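Local structure of signal transduction protein TRAP (Staphylococcus aureus, 4AE5) at residues K3-Y8 and K48-Y53; C69-P74 and Y157-L162. The protein is thought to act as a phosphorylated signal transducer that activates the agr system and RNAIII synthesis, raising production of toxins and biofilm-forming factors in staphylococci. All blocks are in the same frame, centred on the assembly; numbering follows the deposited sequence.

Starting from the N terminus, strand 3-9 goes down first and waits for strand 51-59; interaction 1 joins them and closes a loop of 39 residues that includes helix 11-20 and strands 27-30 and 35-41. After a connection, strand 67-73 is the next strand in the chain, and it finds its partner much later: interaction 2 pairs it with strand 158-164 across 82 residues. The two loops therefore follow in series, neither nesting nor crossing. Both contacts belong to one antiparallel sheet rolled into a barrel, their centres about 15 Å apart. Tyr8 of 3-8 packs against Phe72 and Arg160 of interaction 2, and one formic acid molecule touches both contacts.

Interaction 1. Residues K3-Y8 and K48-Y53; sequences KLYTSY and KSPSIY. With FMT (formic acid), chain E.
Four backbone hydrogen bonds lock 3-8 to 48-53 in antiparallel register. Leu4 faces Tyr53 in one hydrogen-bonded pair, with Leu4 N to Tyr53 O at 2.8 Å; Thr6 faces Ser51 in the next, where Ser51 N to Thr6 O is 2.9 Å. Beyond the backbone, a water ties the strands together. It donates to Tyr8 OH at 2.6 Å, bonds Tyr53 OH, and reaches Ser51 OG only weakly. Tyr8 OH in turn donates a hydrogen bond to O2 of a formic acid, probably from the crystallisation liquor, 2.8 Å away and in the plane of the ring, so this hydroxyl is fixed by one bond received and one given. Lys115 NZ and Tyr117 OH also bind the formic acid.

Tyr5 carries the packing on the other face. With CG beside the backbone N (chi1 -59°), its ring runs alongside Ile52 and Pro50: CD2 is 3.7 Å from Ile52 CG1, while Pro50 CG comes in at the ring edge. Farther along, Lys3 slants across Ile52, its CD 4.0 Å from Ile52 CG2.

On its other flank strand 3-9 is hydrogen-bonded to strand 35-41, so this pairing is part of the closed barrel. Thr6 OG1 bonds Tyr117 OH, Leu4 rests on Phe38 and Phe62, and Tyr53 lies against Leu106 and Pro108 of strand 100-108, the barrel neighbour of strand 51-59.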
loop_
_atom_site.group_PDB
_atom_site.type_symbol
_atom_site.label_atom_id
_atom_site.label_comp_id
_atom_site.label_asym_id
_atom_site.label_seq_id
_atom_site.Cartn_x
_atom_site.Cartn_y
_atom_site.Cartn_z
ATOM N N LYS A 3 -2.066 -9.135 8.709
ATOM C CA LYS A 3 -2.656 -7.793 8.562
ATOM C C LYS A 3 -1.603 -6.712 8.429
ATOM O O LYS A 3 -0.457 -6.859 8.908
ATOM C CB LYS A 3 -3.525 -7.443 9.797
ATOM C CG LYS A 3 -4.757 -8.361 9.967
ATOM C CD LYS A 3 -5.556 -8.049 11.226
ATOM C CE LYS A 3 -6.982 -8.553 11.105
ATOM N NZ LYS A 3 -7.154 -9.961 11.520
ATOM N N LEU A 4 -2.005 -5.605 7.825
ATOM C CA LEU A 4 -1.122 -4.459 7.766
ATOM C C LEU A 4 -1.743 -3.303 8.527
ATOM O O LEU A 4 -2.926 -2.975 8.303
ATOM C CB LEU A 4 -0.828 -4.086 6.311
ATOM C CG LEU A 4 0.308 -3.097 6.059
ATOM C CD1 LEU A 4 0.985 -3.448 4.727
ATOM C CD2 LEU A 4 -0.253 -1.681 6.061
ATOM N N TYR A 5 -0.908 -2.673 9.382
ATOM C CA TYR A 5 -1.304 -1.557 10.231
ATOM C C TYR A 5 -0.550 -0.301 9.768
ATOM O O TYR A 5 0.677 -0.351 9.697
ATOM C CB TYR A 5 -0.896 -1.907 11.647
ATOM C CG TYR A 5 -1.556 -3.198 12.156
ATOM C CD1 TYR A 5 -0.979 -4.451 11.907
ATOM C CD2 TYR A 5 -2.757 -3.157 12.864
ATOM C CE1 TYR A 5 -1.567 -5.619 12.369
ATOM C CE2 TYR A 5 -3.358 -4.333 13.359
ATOM C CZ TYR A 5 -2.750 -5.544 13.120
ATOM O OH TYR A 5 -3.344 -6.704 13.539
ATOM N N THR A 6 -1.266 0.804 9.489
ATOM C CA THR A 6 -0.638 2.054 9.002
ATOM C C THR A 6 -1.017 3.158 9.996
ATOM O O THR A 6 -2.188 3.233 10.390
ATOM C CB THR A 6 -1.104 2.417 7.593
ATOM O OG1 THR A 6 -0.866 1.283 6.729
ATOM C CG2 THR A 6 -0.286 3.630 7.067
ATOM N N SER A 7 -0.027 3.941 10.430
ATOM C CA SER A 7 -0.229 5.133 11.272
ATOM C C SER A 7 0.405 6.363 10.609
ATOM O O SER A 7 1.361 6.234 9.865
ATOM C CB SER A 7 0.396 4.942 12.674
ATOM O OG SER A 7 -0.349 4.034 13.479
ATOM N N TYR A 8 -0.150 7.534 10.910
ATOM C CA TYR A 8 0.245 8.827 10.359
ATOM C C TYR A 8 0.584 9.756 11.526
ATOM O O TYR A 8 -0.007 9.650 12.612
ATOM C CB TYR A 8 -0.938 9.427 9.562
ATOM C CG TYR A 8 -1.421 8.482 8.487
ATOM C CD1 TYR A 8 -0.723 8.350 7.301
ATOM C CD2 TYR A 8 -2.537 7.660 8.696
ATOM C CE1 TYR A 8 -1.139 7.492 6.309
ATOM C CE2 TYR A 8 -2.954 6.775 7.696
ATOM C CZ TYR A 8 -2.259 6.693 6.504
ATOM O OH TYR A 8 -2.641 5.798 5.493
ATOM N N LYS A 48 -1.032 2.642 17.728
ATOM C CA LYS A 48 -2.305 2.932 18.446
ATOM C C LYS A 48 -3.362 3.567 17.516
ATOM O O LYS A 48 -3.061 4.479 16.749
ATOM C CB LYS A 48 -2.088 3.809 19.706
ATOM C CG LYS A 48 -0.864 3.420 20.535
ATOM C CD LYS A 48 -1.154 3.388 22.038
ATOM C CE LYS A 48 -1.201 4.771 22.701
ATOM N NZ LYS A 48 0.017 5.069 23.515
ATOM N N SER A 49 -4.592 3.066 17.554
ATOM C CA SER A 49 -5.547 3.391 16.466
ATOM C C SER A 49 -5.092 3.418 14.959
ATOM O O SER A 49 -5.470 4.306 14.199
ATOM N N PRO A 50 -4.339 2.378 14.513
ATOM C CA PRO A 50 -3.873 2.426 13.101
ATOM C C PRO A 50 -5.086 2.143 12.172
ATOM O O PRO A 50 -6.172 1.808 12.632
ATOM C CB PRO A 50 -2.886 1.263 13.032
ATOM C CG PRO A 50 -3.388 0.318 14.091
ATOM C CD PRO A 50 -3.702 1.262 15.239
ATOM N N SER A 51 -4.865 2.275 10.870
ATOM C CA SER A 51 -5.828 1.888 9.850
ATOM C C SER A 51 -5.467 0.442 9.662
ATOM O O SER A 51 -4.288 0.177 9.404
ATOM C CB SER A 51 -5.502 2.622 8.555
ATOM O OG SER A 51 -5.779 4.015 8.685
ATOM N N ILE A 52 -6.431 -0.474 9.780
ATOM C CA ILE A 52 -6.105 -1.902 9.696
ATOM C C ILE A 52 -6.584 -2.486 8.357
ATOM O O ILE A 52 -7.702 -2.136 7.929
ATOM C CB ILE A 52 -6.785 -2.688 10.860
ATOM C CG1 ILE A 52 -6.239 -2.234 12.215
ATOM C CG2 ILE A 52 -6.464 -4.146 10.780
ATOM C CD1 ILE A 52 -7.147 -2.541 13.407
ATOM N N TYR A 53 -5.797 -3.405 7.755
ATOM C CA TYR A 53 -6.131 -4.142 6.491
ATOM C C TYR A 53 -5.725 -5.599 6.603
ATOM O O TYR A 53 -4.677 -5.894 7.226
ATOM C CB TYR A 53 -5.381 -3.553 5.294
ATOM C CG TYR A 53 -5.713 -2.153 5.074
ATOM C CD1 TYR A 53 -5.045 -1.188 5.783
ATOM C CD2 TYR A 53 -6.671 -1.780 4.127
ATOM C CE1 TYR A 53 -5.370 0.119 5.649
ATOM C CE2 TYR A 53 -7.022 -0.446 3.974
ATOM C CZ TYR A 53 -6.353 0.487 4.740
ATOM O OH TYR A 53 -6.556 1.826 4.605
HETATM C C FMT E . -0.390 5.115 2.951
HETATM O O1 FMT E . -0.814 3.997 3.330
HETATM O O2 FMT E . -1.142 6.205 3.222
HETATM O O HOH W 1 -4.394 3.882 5.555
#

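Interaction 2. Residues C69-P74 and Y157-L162; sequences CAIFIP and YFERYL. With FMT (formic acid), chain E.
Phe72 and Phe158 sit side by side on adjacent strands of an antiparallel beta-barrel, where 69-74 pairs with 157-162. Their rings are almost parallel, 8° between planes, but displaced, with little of one ring over the other, centroids 4.8 Å apart; contact is made by Phe72 CD1 on Phe158 CE1 at 3.4 Å. With chi1 at 87°, Phe158 CG sits over its own backbone, flanked by N and C. Beneath the rings, Phe72 N gives a straight 2.8 Å hydrogen bond to Phe158 O, whereas the return bond from Phe158 N to Phe72 O is weak: the ladder slackens toward its Tyr157 end.

The opposite face is the more enclosed: Cys69 and Ile71 are buried under helix 123-131, whereas Phe72, Phe158 and Arg160 are partly exposed. Cys69 SG lies 3.5 Å from Glu159 CD and also meets the edge of the Tyr161 ring, a sulfur-aromatic contact. Glu159 is held there by Tyr126 and by a salt bridge to Lys130. Next along, Ile71 lies alongside Tyr157, Ile71 CG2 3.6 Å from Tyr157 CE2, while Tyr157 OH bonds the carbonyl of Phe139.

Back on the Phe72 face, Arg160 bends at chi3 (-75°), turning one guanidinium face to Phe158 CZ, and NE forms a salt bridge with Asp33. The guanidinium plane stands nearly perpendicular to the Phe72 ring. The edge of the guanidinium is turned to the formic acid, and Arg160 NH1 donates to its O2 at 2.8 Å.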
loop_
_atom_site.group_PDB
_atom_site.type_symbol
_atom_site.label_atom_id
_atom_site.label_comp_id
_atom_site.label_asym_id
_atom_site.label_seq_id
_atom_site.Cartn_x
_atom_site.Cartn_y
_atom_site.Cartn_z
ATOM N N CYS A 69 4.084 3.550 -3.771
ATOM C CA CYS A 69 2.824 4.230 -3.976
ATOM C C CYS A 69 1.661 3.469 -3.305
ATOM O O CYS A 69 1.499 2.277 -3.579
ATOM C CB CYS A 69 2.517 4.385 -5.476
ATOM S SG CYS A 69 1.033 5.421 -5.791
ATOM N N ALA A 70 0.926 4.158 -2.447
ATOM C CA ALA A 70 -0.306 3.701 -1.848
ATOM C C ALA A 70 -1.479 4.219 -2.689
ATOM O O ALA A 70 -1.659 5.449 -2.867
ATOM C CB ALA A 70 -0.446 4.182 -0.412
ATOM N N ILE A 71 -2.251 3.292 -3.227
ATOM C CA ILE A 71 -3.441 3.683 -4.032
ATOM C C ILE A 71 -4.664 3.425 -3.206
ATOM O O ILE A 71 -4.860 2.318 -2.750
ATOM C CB ILE A 71 -3.567 2.883 -5.353
ATOM C CG1 ILE A 71 -2.242 2.991 -6.097
ATOM C CG2 ILE A 71 -4.787 3.380 -6.191
ATOM C CD1 ILE A 71 -2.133 2.031 -7.291
ATOM N N PHE A 72 -5.494 4.442 -3.032
ATOM C CA PHE A 72 -6.740 4.253 -2.287
ATOM C C PHE A 72 -7.846 4.133 -3.284
ATOM O O PHE A 72 -7.947 4.993 -4.185
ATOM C CB PHE A 72 -6.997 5.463 -1.355
ATOM C CG PHE A 72 -6.037 5.510 -0.208
ATOM C CD1 PHE A 72 -4.749 5.962 -0.424
ATOM C CD2 PHE A 72 -6.411 5.112 1.070
ATOM C CE1 PHE A 72 -3.826 6.050 0.615
ATOM C CE2 PHE A 72 -5.472 5.191 2.139
ATOM C CZ PHE A 72 -4.186 5.631 1.886
ATOM N N ILE A 73 -8.633 3.076 -3.174
ATOM C CA ILE A 73 -9.635 2.692 -4.135
ATOM C C ILE A 73 -10.992 2.629 -3.433
ATOM O O ILE A 73 -11.285 1.691 -2.784
ATOM C CB ILE A 73 -9.320 1.298 -4.722
ATOM C CG1 ILE A 73 -7.939 1.262 -5.320
ATOM C CG2 ILE A 73 -10.315 0.912 -5.757
ATOM C CD1 ILE A 73 -7.271 -0.053 -5.264
ATOM N N PRO A 74 -11.780 3.664 -3.588
ATOM C CA PRO A 74 -13.076 3.745 -2.918
ATOM C C PRO A 74 -14.072 2.806 -3.530
ATOM O O PRO A 74 -14.109 2.663 -4.700
ATOM C CB PRO A 74 -13.506 5.185 -3.174
ATOM C CG PRO A 74 -12.713 5.605 -4.335
ATOM C CD PRO A 74 -11.426 4.925 -4.223
ATOM N N TYR A 157 -10.634 8.332 -5.153
ATOM C CA TYR A 157 -9.443 7.656 -5.645
ATOM C C TYR A 157 -8.250 8.601 -5.599
ATOM O O TYR A 157 -8.276 9.740 -6.138
ATOM C CB TYR A 157 -9.663 7.061 -7.035
ATOM C CG TYR A 157 -8.494 6.381 -7.688
ATOM C CD1 TYR A 157 -7.442 7.115 -8.235
ATOM C CD2 TYR A 157 -8.448 4.950 -7.789
ATOM C CE1 TYR A 157 -6.356 6.440 -8.862
ATOM C CE2 TYR A 157 -7.407 4.292 -8.445
ATOM C CZ TYR A 157 -6.370 5.034 -8.967
ATOM O OH TYR A 157 -5.326 4.395 -9.616
ATOM N N PHE A 158 -7.179 8.157 -4.945
ATOM C CA PHE A 158 -5.938 8.925 -5.056
ATOM C C PHE A 158 -4.730 8.091 -4.664
ATOM O O PHE A 158 -4.875 6.977 -4.092
ATOM C CB PHE A 158 -6.009 10.218 -4.170
ATOM C CG PHE A 158 -5.587 10.001 -2.746
ATOM C CD1 PHE A 158 -6.435 9.372 -1.849
ATOM C CD2 PHE A 158 -4.348 10.472 -2.290
ATOM C CE1 PHE A 158 -6.031 9.154 -0.547
ATOM C CE2 PHE A 158 -3.953 10.278 -0.990
ATOM C CZ PHE A 158 -4.797 9.611 -0.120
ATOM N N GLU A 159 -3.561 8.651 -4.962
ATOM C CA GLU A 159 -2.239 8.065 -4.701
ATOM C C GLU A 159 -1.535 8.879 -3.606
ATOM O O GLU A 159 -1.515 10.124 -3.661
ATOM C CB GLU A 159 -1.403 8.153 -5.987
ATOM C CG GLU A 159 -1.865 7.137 -7.032
ATOM C CD GLU A 159 -0.929 7.063 -8.221
ATOM O OE1 GLU A 159 -0.189 8.027 -8.433
ATOM O OE2 GLU A 159 -0.937 6.040 -8.964
ATOM N N ARG A 160 -1.017 8.206 -2.596
ATOM C CA ARG A 160 -0.059 8.844 -1.694
ATOM C C ARG A 160 1.319 8.304 -1.940
ATOM O O ARG A 160 1.610 7.094 -1.669
ATOM C CB ARG A 160 -0.435 8.570 -0.222
ATOM C CG ARG A 160 0.559 9.288 0.736
ATOM C CD ARG A 160 0.096 9.350 2.206
ATOM N NE ARG A 160 -0.977 10.347 2.493
ATOM C CZ ARG A 160 -2.208 9.989 2.860
ATOM N NH1 ARG A 160 -2.510 8.664 3.029
ATOM N NH2 ARG A 160 -3.128 10.917 3.114
ATOM N N TYR A 161 2.232 9.156 -2.389
ATOM C CA TYR A 161 3.641 8.676 -2.584
ATOM C C TYR A 161 4.413 8.647 -1.245
ATOM O O TYR A 161 4.281 9.566 -0.445
ATOM C CB TYR A 161 4.409 9.576 -3.551
ATOM C CG TYR A 161 4.067 9.460 -5.017
ATOM C CD1 TYR A 161 3.038 8.636 -5.485
ATOM C CD2 TYR A 161 4.801 10.219 -5.965
ATOM C CE1 TYR A 161 2.767 8.522 -6.866
ATOM C CE2 TYR A 161 4.517 10.155 -7.323
ATOM C CZ TYR A 161 3.523 9.306 -7.777
ATOM O OH TYR A 161 3.269 9.245 -9.135
ATOM N N LEU A 162 5.186 7.584 -1.011
ATOM C CA LEU A 162 5.990 7.320 0.209
ATOM C C LEU A 162 7.462 7.238 -0.180
ATOM O O LEU A 162 7.899 6.306 -0.902
ATOM C CB LEU A 162 5.570 6.000 0.903
ATOM C CG LEU A 162 4.103 5.723 1.182
ATOM C CD1 LEU A 162 3.919 4.453 2.071
ATOM C CD2 LEU A 162 3.353 6.807 1.915
HETATM C C FMT E . -0.390 5.115 2.951
HETATM O O1 FMT E . -0.814 3.997 3.330
HETATM O O2 FMT E . -1.142 6.205 3.222
#